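Local atomic coordinates of response regulator receiver domain protein (CheY-like) (Methylobacillus flagellatus KT, PDB entry 3I42), a protein that probably acts as a CheY-like receiver in two-component signalling, switched by phosphorylation, although its particular pathway is unknown. Residues F80-G85 / E97-Y102; E21-L26 / A110-I115; A6-D11 / A50-L55; D11-A16 / A30-S35. One frame throughout, in Å; residues are numbered along the deposited sequence.

Contact 1. Residues F80-G85 / E97-Y102; sequences FVAVSG and ELFDFY
This is the parallel pairing of the edge strand 101-104 with strand 79-84 in the receiver-domain sheet, Val81 beside Phe101 and Ala82 beside Tyr102. Ala82 N gives a hydrogen bond to Phe101 O at 2.9 Å, the donor tilted 22° from the carbonyl plane. Upstream, Phe80 is held at both ends of its backbone unit. Its O accepts from Asp100 N at 2.8 Å and, weakly, from Phe101 N at 3.3 Å, while its N donates to Asp100 OD2 at 2.9 Å through the anti lone pair. That same carboxylate oxygen has a salt bridge to Arg70.

The Phe99 ring turns one face to Ala82 CB, 3.6 Å from its centroid and 6° off the normal, and its edge to the Phe80 carbonyl. With CG anti to its own carbonyl carbon (chi1 -71°), the ring also puts CD1 4.0 Å from Phe80 CB. A serine in place of Phe99, without the ring, would probably leave Ala82 CB poorly covered and open a gap toward Ile53. On the sheet side bearing Val81 and Phe101, Ile115 of helix 109-119 packs against both; Phe80 turns instead to Val66 and Arg70 of helix 62-71, and strand 50-54 bonds to Val81.

Contact 2. Residues E21-L26 / A110-I115; sequences ELLEML and ASLEPI
The two helical segments come nearest at Leu26 and Glu113, whose CA atoms are 7.2 Å apart, and at Leu23 and Leu112, with CA atoms at 7.8 Å; the second helix kinks just beyond, at Pro114. Leucine packing carries the contact. Leu112 reaches across, and its CD1 ends up against two neighbours on helix 13-25: Leu22 CB at 4.0 Å and Leu23 CD2 at 3.9 Å. The Leu23 and Leu112 side chains cross at about a right angle and meet through their terminal methyls.

Leu26 spreads its two methyls over consecutive residues. Its CD1 lies 3.8 Å from Leu112 CB, and its CD2 4.0 Å from Glu113 CB, touching the aliphatic root of that side chain. The Leu26 torsion (chi1 -77°, CG anti to the carbonyl carbon) sends this fork across the gap. An alanine here would probably uncover Leu112 CB and the base of Glu113 by removing both methyls. Deeper in, Leu23 and Leu112 both rest on Phe52. A first and a last helix lying together on one face of a central parallel sheet is the layout of the CheY-like receiver fold.

Contact 3. Residues A6-D11 / A50-L55; sequences ALIVED and AVFIDL
Strands 6-9 and 50-54 run side by side in register, from Ala6 beside Ala50 to Val9 beside Ile53, their axes 4.7 Å apart and 10° from parallel. Four backbone hydrogen bonds join them; the straightest goes from Phe52 N to Leu7 O at 2.7 Å.

On the face carrying Ala6, Ile8 and Phe52, the large bump is the Phe52 ring. With CG beside its own backbone N (chi1 -60°), the ring slants back along the strand toward the small Ala6, whose methyl meets it at the edge, CB in the ring plane and 3.8 Å from CE2. Alanine is the shallow spot beside which the ring fits.

The other face is a row of branched aliphatic groups. Leu7 and Val51 lie alongside each other, Leu7 CD2 being 4.1 Å from Val51 CG1. Val9 CG2 then settles in the dip between Val51 and Ile53, 4.4 Å from Val51 CG1 and 4.3 Å from Ile53 CG1.

At the C-terminal ends the packing turns polar. Glu10 bends at chi2, and its OE1 is 2.6 Å from Asp54 OD2, the carboxylate planes 64° apart; its other oxygen, OE2, accepts from Tyr12 N. Asp54, the predicted phosphorylation site, is unmodified here and makes a salt bridge to Lys105.

Strand 50-54 is the central one of the five and 4-9 lies next to it; strand 28-33 flanks the latter, strand 79-84 the former. Leu23 of helix 13-25 covers Ala6, Ile8 and Phe52, while Val9 touches Leu57 on the opposite face.

Contact 4. Residues D11-A16 / A30-S35; sequences DYQAAA and ADYVMS
Ala16 and Tyr32 form the tight part of this contact. The alanine methyl sits over one face of the tyrosine ring, CB 3.7 Å from the centroid and 20° off the normal, displaced toward the rim; the nearest ring atom, CD1, is 3.5 Å from Ala16 CB. Tyr32 can offer that face because its CG is tucked between backbone N and carbonyl carbon (chi1 74°), which stands the ring up against the helix.

Farther out the fit slackens. Gln13 slants past the ring with its amide plane 21° from the ring plane, touching through CG alone, 3.6 Å from Tyr32 OH; its amide nitrogen turns elsewhere and bonds to Glu17. Met34, an exposed residue, lies along the backbone of Asp11. The methionine CB is 3.8 Å from Asp11 CA, and its SD is 3.7 Å from Asp11 O. In return Asp11 CB approaches Met34 O at 3.4 Å. These outer touches are loose, mostly van der Waals, and lie toward the surface.

A helix start laid against the end of the next strand belongs to the beta-alpha-beta crossover, here strand 4-9, helix 13-25 and strand 28-33, the opening unit of the receiver fold.

In the fold
From the N terminus, strand 4-9 leads through Asp11, shared by contacts 3 and 4, into helix 13-25. Contact 4 closes first, when the chain comes back along strand 28-33; it lies within the longer loop that contact 3 closes at strand 50-54. Contact 1 follows in series, a short loop through helix 93-98 that sets the last strand on the sheet. Contact 2 spans most of the chain, joining the first helix to the last; it crosses contacts 3 and 4 and encloses contact 1. Contacts 1, 3 and 4 together reach all five strands, and contact 2 touches each of them, through Leu23, Leu112 and Ile115.

Contact 1. Residues F80-G85 / E97-Y102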
# COMPACT_ATOMS: atom_id res chain seq x y z
N PHE A 80 9.27 5.76 0.44
CA PHE A 80 8.63 6.62 1.43
C PHE A 80 7.91 5.74 2.41
O PHE A 80 7.15 4.87 1.99
CB PHE A 80 7.61 7.60 0.77
CG PHE A 80 8.27 8.60 -0.15
CD1 PHE A 80 8.77 9.78 0.34
CD2 PHE A 80 8.44 8.31 -1.51
CE1 PHE A 80 9.45 10.69 -0.49
CE2 PHE A 80 9.09 9.22 -2.37
CZ PHE A 80 9.60 10.41 -1.84
N VAL A 81 8.13 5.99 3.71
CA VAL A 81 7.62 5.15 4.79
C VAL A 81 6.75 6.01 5.69
O VAL A 81 7.20 7.05 6.14
CB VAL A 81 8.80 4.61 5.67
CG1 VAL A 81 8.32 3.52 6.62
CG2 VAL A 81 9.94 4.09 4.79
N ALA A 82 5.53 5.57 5.96
CA ALA A 82 4.61 6.26 6.87
C ALA A 82 4.88 5.77 8.27
O ALA A 82 4.95 4.57 8.51
CB ALA A 82 3.18 5.94 6.54
N VAL A 83 4.95 6.69 9.21
CA VAL A 83 5.18 6.32 10.59
C VAL A 83 4.01 6.85 11.38
O VAL A 83 3.84 8.06 11.50
CB VAL A 83 6.51 6.91 11.10
CG1 VAL A 83 6.68 6.66 12.59
CG2 VAL A 83 7.70 6.37 10.27
N SER A 84 3.18 5.95 11.88
CA SER A 84 1.95 6.35 12.52
C SER A 84 1.83 5.77 13.90
O SER A 84 2.29 4.67 14.16
CB SER A 84 0.77 5.86 11.69
OG SER A 84 -0.46 6.26 12.31
N GLY A 85 1.15 6.50 14.78
CA GLY A 85 0.70 5.91 16.05
C GLY A 85 -0.52 5.01 15.89
O GLY A 85 -0.77 4.13 16.72
N GLU A 97 -1.76 4.08 -1.10
CA GLU A 97 -1.25 4.24 -2.47
C GLU A 97 0.07 4.98 -2.53
O GLU A 97 0.93 4.64 -3.35
CB GLU A 97 -2.30 4.91 -3.35
CG GLU A 97 -3.55 4.05 -3.50
CD GLU A 97 -4.68 4.74 -4.22
OE1 GLU A 97 -4.72 5.98 -4.16
OE2 GLU A 97 -5.52 4.05 -4.84
N LEU A 98 0.25 5.99 -1.68
CA LEU A 98 1.39 6.92 -1.80
C LEU A 98 2.62 6.60 -0.96
O LEU A 98 3.70 7.16 -1.19
CB LEU A 98 0.92 8.34 -1.47
CG LEU A 98 0.03 9.04 -2.49
CD1 LEU A 98 -0.87 10.00 -1.75
CD2 LEU A 98 0.90 9.77 -3.51
N PHE A 99 2.47 5.72 0.04
CA PHE A 99 3.66 5.26 0.77
C PHE A 99 4.03 3.86 0.31
O PHE A 99 3.19 3.11 -0.14
CB PHE A 99 3.43 5.24 2.26
CG PHE A 99 3.35 6.58 2.87
CD1 PHE A 99 4.51 7.24 3.27
CD2 PHE A 99 2.12 7.17 3.11
CE1 PHE A 99 4.45 8.50 3.86
CE2 PHE A 99 2.03 8.44 3.70
CZ PHE A 99 3.20 9.10 4.08
N ASP A 100 5.30 3.53 0.43
CA ASP A 100 5.78 2.22 0.02
C ASP A 100 5.81 1.24 1.20
O ASP A 100 5.63 0.03 1.01
CB ASP A 100 7.18 2.37 -0.60
CG ASP A 100 7.20 3.33 -1.78
OD1 ASP A 100 6.56 3.02 -2.81
OD2 ASP A 100 7.84 4.40 -1.68
N PHE A 101 6.05 1.76 2.40
CA PHE A 101 6.15 0.96 3.62
C PHE A 101 5.49 1.70 4.75
O PHE A 101 5.31 2.91 4.71
CB PHE A 101 7.62 0.65 4.01
CG PHE A 101 8.45 0.06 2.89
CD1 PHE A 101 8.45 -1.31 2.65
CD2 PHE A 101 9.21 0.87 2.07
CE1 PHE A 101 9.20 -1.84 1.61
CE2 PHE A 101 9.99 0.34 1.03
CZ PHE A 101 9.97 -1.00 0.79
N TYR A 102 5.11 0.97 5.78
CA TYR A 102 4.32 1.54 6.84
C TYR A 102 4.89 1.00 8.14
O TYR A 102 5.20 -0.17 8.23
CB TYR A 102 2.82 1.17 6.64
CG TYR A 102 2.36 1.18 5.18
CD1 TYR A 102 1.72 2.31 4.60
CD2 TYR A 102 2.57 0.06 4.37
CE1 TYR A 102 1.30 2.31 3.23
CE2 TYR A 102 2.18 0.06 3.02
CZ TYR A 102 1.54 1.17 2.46
OH TYR A 102 1.17 1.11 1.14

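Contact 2. Residues E21-L26 / A110-I115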
# COMPACT_ATOMS: atom_id res chain seq x y z
N GLU A 21 19.53 6.82 15.54
CA GLU A 21 20.42 5.80 16.15
C GLU A 21 20.11 4.41 15.66
O GLU A 21 20.99 3.64 15.27
CB GLU A 21 20.23 5.79 17.66
CG GLU A 21 20.88 6.91 18.45
CD GLU A 21 20.91 6.58 19.97
OE1 GLU A 21 20.13 7.20 20.75
OE2 GLU A 21 21.71 5.67 20.35
N LEU A 22 18.83 4.07 15.64
CA LEU A 22 18.42 2.77 15.18
C LEU A 22 18.82 2.53 13.74
O LEU A 22 19.35 1.45 13.42
CB LEU A 22 16.92 2.59 15.34
CG LEU A 22 16.24 2.65 16.71
CD1 LEU A 22 14.73 2.45 16.55
CD2 LEU A 22 16.84 1.66 17.73
N LEU A 23 18.53 3.50 12.85
CA LEU A 23 18.85 3.37 11.43
C LEU A 23 20.35 3.16 11.28
O LEU A 23 20.80 2.32 10.48
CB LEU A 23 18.40 4.60 10.62
CG LEU A 23 16.89 4.81 10.44
CD1 LEU A 23 16.60 6.09 9.72
CD2 LEU A 23 16.30 3.67 9.64
N GLU A 24 21.13 3.93 12.03
CA GLU A 24 22.58 3.82 11.99
C GLU A 24 23.10 2.46 12.47
O GLU A 24 23.97 1.86 11.85
CB GLU A 24 23.19 4.95 12.80
CG GLU A 24 23.10 6.27 12.07
CD GLU A 24 23.68 7.42 12.89
OE1 GLU A 24 23.75 7.30 14.15
OE2 GLU A 24 24.06 8.45 12.28
N MET A 25 22.52 1.94 13.55
CA MET A 25 22.85 0.59 13.99
C MET A 25 22.58 -0.45 12.90
O MET A 25 23.16 -1.53 12.92
CB MET A 25 22.06 0.24 15.23
CG MET A 25 22.65 0.74 16.54
SD MET A 25 21.68 0.04 17.90
CE MET A 25 21.35 -1.55 17.23
N LEU A 26 21.67 -0.14 11.98
CA LEU A 26 21.31 -1.11 10.94
C LEU A 26 22.06 -0.83 9.65
O LEU A 26 21.83 -1.51 8.66
CB LEU A 26 19.81 -1.13 10.68
CG LEU A 26 18.92 -1.88 11.69
CD1 LEU A 26 17.47 -1.33 11.67
CD2 LEU A 26 18.93 -3.38 11.43
N ALA A 110 13.48 -4.30 14.89
CA ALA A 110 12.86 -5.49 14.28
C ALA A 110 11.87 -5.10 13.19
O ALA A 110 11.69 -5.82 12.20
CB ALA A 110 12.14 -6.32 15.33
N SER A 111 11.18 -3.99 13.41
CA SER A 111 10.18 -3.55 12.46
C SER A 111 10.87 -2.82 11.30
O SER A 111 10.45 -2.94 10.14
CB SER A 111 9.12 -2.71 13.17
OG SER A 111 9.71 -1.59 13.83
N LEU A 112 11.98 -2.14 11.61
CA LEU A 112 12.81 -1.46 10.60
C LEU A 112 13.57 -2.37 9.68
O LEU A 112 13.65 -2.12 8.48
CB LEU A 112 13.82 -0.49 11.25
CG LEU A 112 13.35 0.90 11.64
CD1 LEU A 112 14.49 1.59 12.37
CD2 LEU A 112 12.92 1.68 10.40
N GLU A 113 14.14 -3.43 10.23
CA GLU A 113 15.01 -4.30 9.45
C GLU A 113 14.41 -4.81 8.10
O GLU A 113 15.07 -4.68 7.07
CB GLU A 113 15.62 -5.40 10.34
CG GLU A 113 16.65 -6.27 9.63
CD GLU A 113 16.02 -7.46 8.94
OE1 GLU A 113 14.97 -7.95 9.44
OE2 GLU A 113 16.56 -7.92 7.91
N PRO A 114 13.17 -5.36 8.06
CA PRO A 114 12.66 -5.80 6.75
C PRO A 114 12.49 -4.67 5.71
O PRO A 114 12.69 -4.90 4.51
CB PRO A 114 11.28 -6.41 7.07
CG PRO A 114 10.94 -5.97 8.44
CD PRO A 114 12.21 -5.61 9.15
N ILE A 115 12.17 -3.46 6.16
CA ILE A 115 12.07 -2.30 5.28
C ILE A 115 13.43 -2.00 4.65
O ILE A 115 13.55 -1.79 3.45
CB ILE A 115 11.59 -1.03 6.03
CG1 ILE A 115 10.17 -1.23 6.57
CG2 ILE A 115 11.66 0.19 5.12
CD1 ILE A 115 9.64 -0.08 7.40

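Contact 3. Residues A6-D11 / A50-L55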
# COMPACT_ATOMS: atom_id res chain seq x y z
N ALA A 6 19.08 7.87 4.62
CA ALA A 6 17.70 8.00 5.04
C ALA A 6 17.45 9.41 5.54
O ALA A 6 18.34 10.03 6.10
CB ALA A 6 17.36 6.98 6.13
N LEU A 7 16.24 9.91 5.30
CA LEU A 7 15.78 11.16 5.86
C LEU A 7 14.63 10.85 6.78
O LEU A 7 13.68 10.16 6.42
CB LEU A 7 15.34 12.15 4.76
CG LEU A 7 14.74 13.51 5.23
CD1 LEU A 7 15.81 14.48 5.67
CD2 LEU A 7 13.87 14.17 4.15
N ILE A 8 14.73 11.36 7.99
CA ILE A 8 13.69 11.22 8.97
C ILE A 8 12.97 12.55 9.14
O ILE A 8 13.61 13.58 9.36
CB ILE A 8 14.28 10.81 10.33
CG1 ILE A 8 14.95 9.45 10.22
CG2 ILE A 8 13.22 10.80 11.41
CD1 ILE A 8 16.07 9.30 11.33
N VAL A 9 11.65 12.51 9.05
CA VAL A 9 10.83 13.71 9.26
C VAL A 9 9.97 13.56 10.50
O VAL A 9 8.98 12.80 10.53
CB VAL A 9 9.93 14.03 8.02
CG1 VAL A 9 9.18 15.35 8.25
CG2 VAL A 9 10.77 14.09 6.72
N GLU A 10 10.32 14.33 11.51
CA GLU A 10 9.80 14.09 12.84
C GLU A 10 10.13 15.32 13.65
O GLU A 10 11.30 15.76 13.66
CB GLU A 10 10.49 12.83 13.43
CG GLU A 10 10.45 12.71 14.95
CD GLU A 10 9.04 12.77 15.51
OE1 GLU A 10 8.18 12.00 15.04
OE2 GLU A 10 8.80 13.59 16.44
N ASP A 11 9.13 15.87 14.32
CA ASP A 11 9.30 17.15 15.02
C ASP A 11 9.86 17.09 16.44
O ASP A 11 10.35 18.12 16.94
CB ASP A 11 8.00 17.96 15.04
CG ASP A 11 6.84 17.18 15.57
OD1 ASP A 11 6.64 16.02 15.12
OD2 ASP A 11 6.12 17.73 16.44
N ALA A 50 15.60 6.38 1.34
CA ALA A 50 14.39 6.15 2.14
C ALA A 50 14.05 7.40 2.93
O ALA A 50 14.93 8.05 3.49
CB ALA A 50 14.58 4.97 3.09
N VAL A 51 12.77 7.73 2.96
CA VAL A 51 12.31 8.90 3.68
C VAL A 51 11.23 8.43 4.65
O VAL A 51 10.23 7.82 4.23
CB VAL A 51 11.76 10.00 2.71
CG1 VAL A 51 11.19 11.21 3.45
CG2 VAL A 51 12.85 10.44 1.71
N PHE A 52 11.42 8.70 5.95
CA PHE A 52 10.46 8.26 6.99
C PHE A 52 9.67 9.45 7.45
O PHE A 52 10.26 10.41 7.95
CB PHE A 52 11.14 7.61 8.20
CG PHE A 52 11.93 6.38 7.83
CD1 PHE A 52 11.37 5.12 7.98
CD2 PHE A 52 13.23 6.50 7.35
CE1 PHE A 52 12.07 3.99 7.64
CE2 PHE A 52 13.97 5.38 6.99
CZ PHE A 52 13.38 4.11 7.13
N ILE A 53 8.36 9.39 7.26
CA ILE A 53 7.51 10.55 7.53
C ILE A 53 6.51 10.26 8.64
O ILE A 53 5.65 9.40 8.47
CB ILE A 53 6.75 11.03 6.25
CG1 ILE A 53 7.73 11.51 5.18
CG2 ILE A 53 5.80 12.18 6.57
CD1 ILE A 53 7.17 11.40 3.78
N ASP A 54 6.62 10.97 9.75
CA ASP A 54 5.58 10.98 10.76
C ASP A 54 4.30 11.52 10.16
O ASP A 54 4.32 12.49 9.40
CB ASP A 54 6.02 11.83 11.95
CG ASP A 54 5.22 11.52 13.22
OD1 ASP A 54 3.96 11.64 13.22
OD2 ASP A 54 5.86 11.16 14.23
N LEU A 55 3.18 10.89 10.46
CA LEU A 55 1.95 11.30 9.80
C LEU A 55 1.36 12.56 10.44
O LEU A 55 0.45 13.19 9.87
CB LEU A 55 0.93 10.16 9.75
CG LEU A 55 1.27 8.98 8.86
CD1 LEU A 55 0.08 8.02 8.79
CD2 LEU A 55 1.68 9.37 7.45

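Contact 4. Residues D11-A16 / A30-S35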
# COMPACT_ATOMS: atom_id res chain seq x y z
N ASP A 11 9.13 15.87 14.32
CA ASP A 11 9.30 17.15 15.02
C ASP A 11 9.86 17.09 16.44
O ASP A 11 10.35 18.12 16.94
CB ASP A 11 8.00 17.96 15.04
CG ASP A 11 6.84 17.18 15.57
OD1 ASP A 11 6.64 16.02 15.12
OD2 ASP A 11 6.12 17.73 16.44
N TYR A 12 9.80 15.92 17.08
CA TYR A 12 10.34 15.75 18.43
C TYR A 12 11.81 15.37 18.39
O TYR A 12 12.15 14.27 17.98
CB TYR A 12 9.52 14.71 19.22
CG TYR A 12 9.97 14.58 20.67
CD1 TYR A 12 10.44 15.69 21.38
CD2 TYR A 12 9.92 13.35 21.33
CE1 TYR A 12 10.87 15.58 22.70
CE2 TYR A 12 10.33 13.23 22.66
CZ TYR A 12 10.80 14.34 23.33
OH TYR A 12 11.20 14.22 24.64
N GLN A 13 12.69 16.28 18.82
CA GLN A 13 14.13 16.03 18.72
C GLN A 13 14.54 14.66 19.29
O GLN A 13 15.19 13.87 18.61
CB GLN A 13 14.90 17.13 19.42
CG GLN A 13 16.39 16.85 19.47
CD GLN A 13 17.13 17.82 20.36
OE1 GLN A 13 16.57 18.79 20.85
NE2 GLN A 13 18.44 17.57 20.55
N ALA A 14 14.15 14.39 20.53
CA ALA A 14 14.53 13.15 21.18
C ALA A 14 14.05 11.89 20.41
O ALA A 14 14.82 10.95 20.24
CB ALA A 14 14.05 13.13 22.63
N ALA A 15 12.81 11.89 19.91
CA ALA A 15 12.33 10.79 19.04
C ALA A 15 13.15 10.69 17.76
O ALA A 15 13.44 9.59 17.27
CB ALA A 15 10.85 10.96 18.71
N ALA A 16 13.51 11.84 17.20
CA ALA A 16 14.28 11.88 15.96
C ALA A 16 15.68 11.26 16.10
O ALA A 16 16.10 10.46 15.26
CB ALA A 16 14.37 13.32 15.42
N ALA A 30 21.76 8.67 8.27
CA ALA A 30 20.43 9.26 8.44
C ALA A 30 20.49 10.69 8.93
O ALA A 30 21.22 10.96 9.87
CB ALA A 30 19.62 8.42 9.42
N ASP A 31 19.74 11.59 8.27
CA ASP A 31 19.49 12.95 8.78
C ASP A 31 18.05 13.03 9.23
O ASP A 31 17.19 12.26 8.81
CB ASP A 31 19.65 14.02 7.68
CG ASP A 31 20.91 13.85 6.85
OD1 ASP A 31 21.89 13.26 7.37
OD2 ASP A 31 20.93 14.30 5.68
N TYR A 32 17.78 14.02 10.05
CA TYR A 32 16.42 14.29 10.40
C TYR A 32 16.13 15.77 10.22
O TYR A 32 17.02 16.62 10.35
CB TYR A 32 16.11 13.80 11.81
CG TYR A 32 16.66 14.61 12.99
CD1 TYR A 32 15.98 15.73 13.47
CD2 TYR A 32 17.83 14.19 13.67
CE1 TYR A 32 16.48 16.46 14.56
CE2 TYR A 32 18.35 14.91 14.76
CZ TYR A 32 17.65 16.05 15.19
OH TYR A 32 18.12 16.76 16.27
N VAL A 33 14.87 16.08 9.92
CA VAL A 33 14.40 17.44 9.92
C VAL A 33 13.12 17.42 10.71
O VAL A 33 12.54 16.36 10.91
CB VAL A 33 14.14 17.93 8.46
CG1 VAL A 33 15.44 18.15 7.76
CG2 VAL A 33 13.29 16.94 7.72
N MET A 34 12.67 18.58 11.15
CA MET A 34 11.55 18.62 12.11
C MET A 34 10.25 19.24 11.55
O MET A 34 9.30 19.48 12.30
CB MET A 34 12.01 19.28 13.43
CG MET A 34 13.00 18.41 14.27
SD MET A 34 13.72 19.25 15.76
CE MET A 34 15.00 20.23 14.98
N SER A 35 10.18 19.46 10.24
CA SER A 35 8.97 20.02 9.60
C SER A 35 8.88 19.62 8.14
O SER A 35 9.90 19.27 7.52
CB SER A 35 8.94 21.56 9.71
OG SER A 35 10.03 22.13 8.99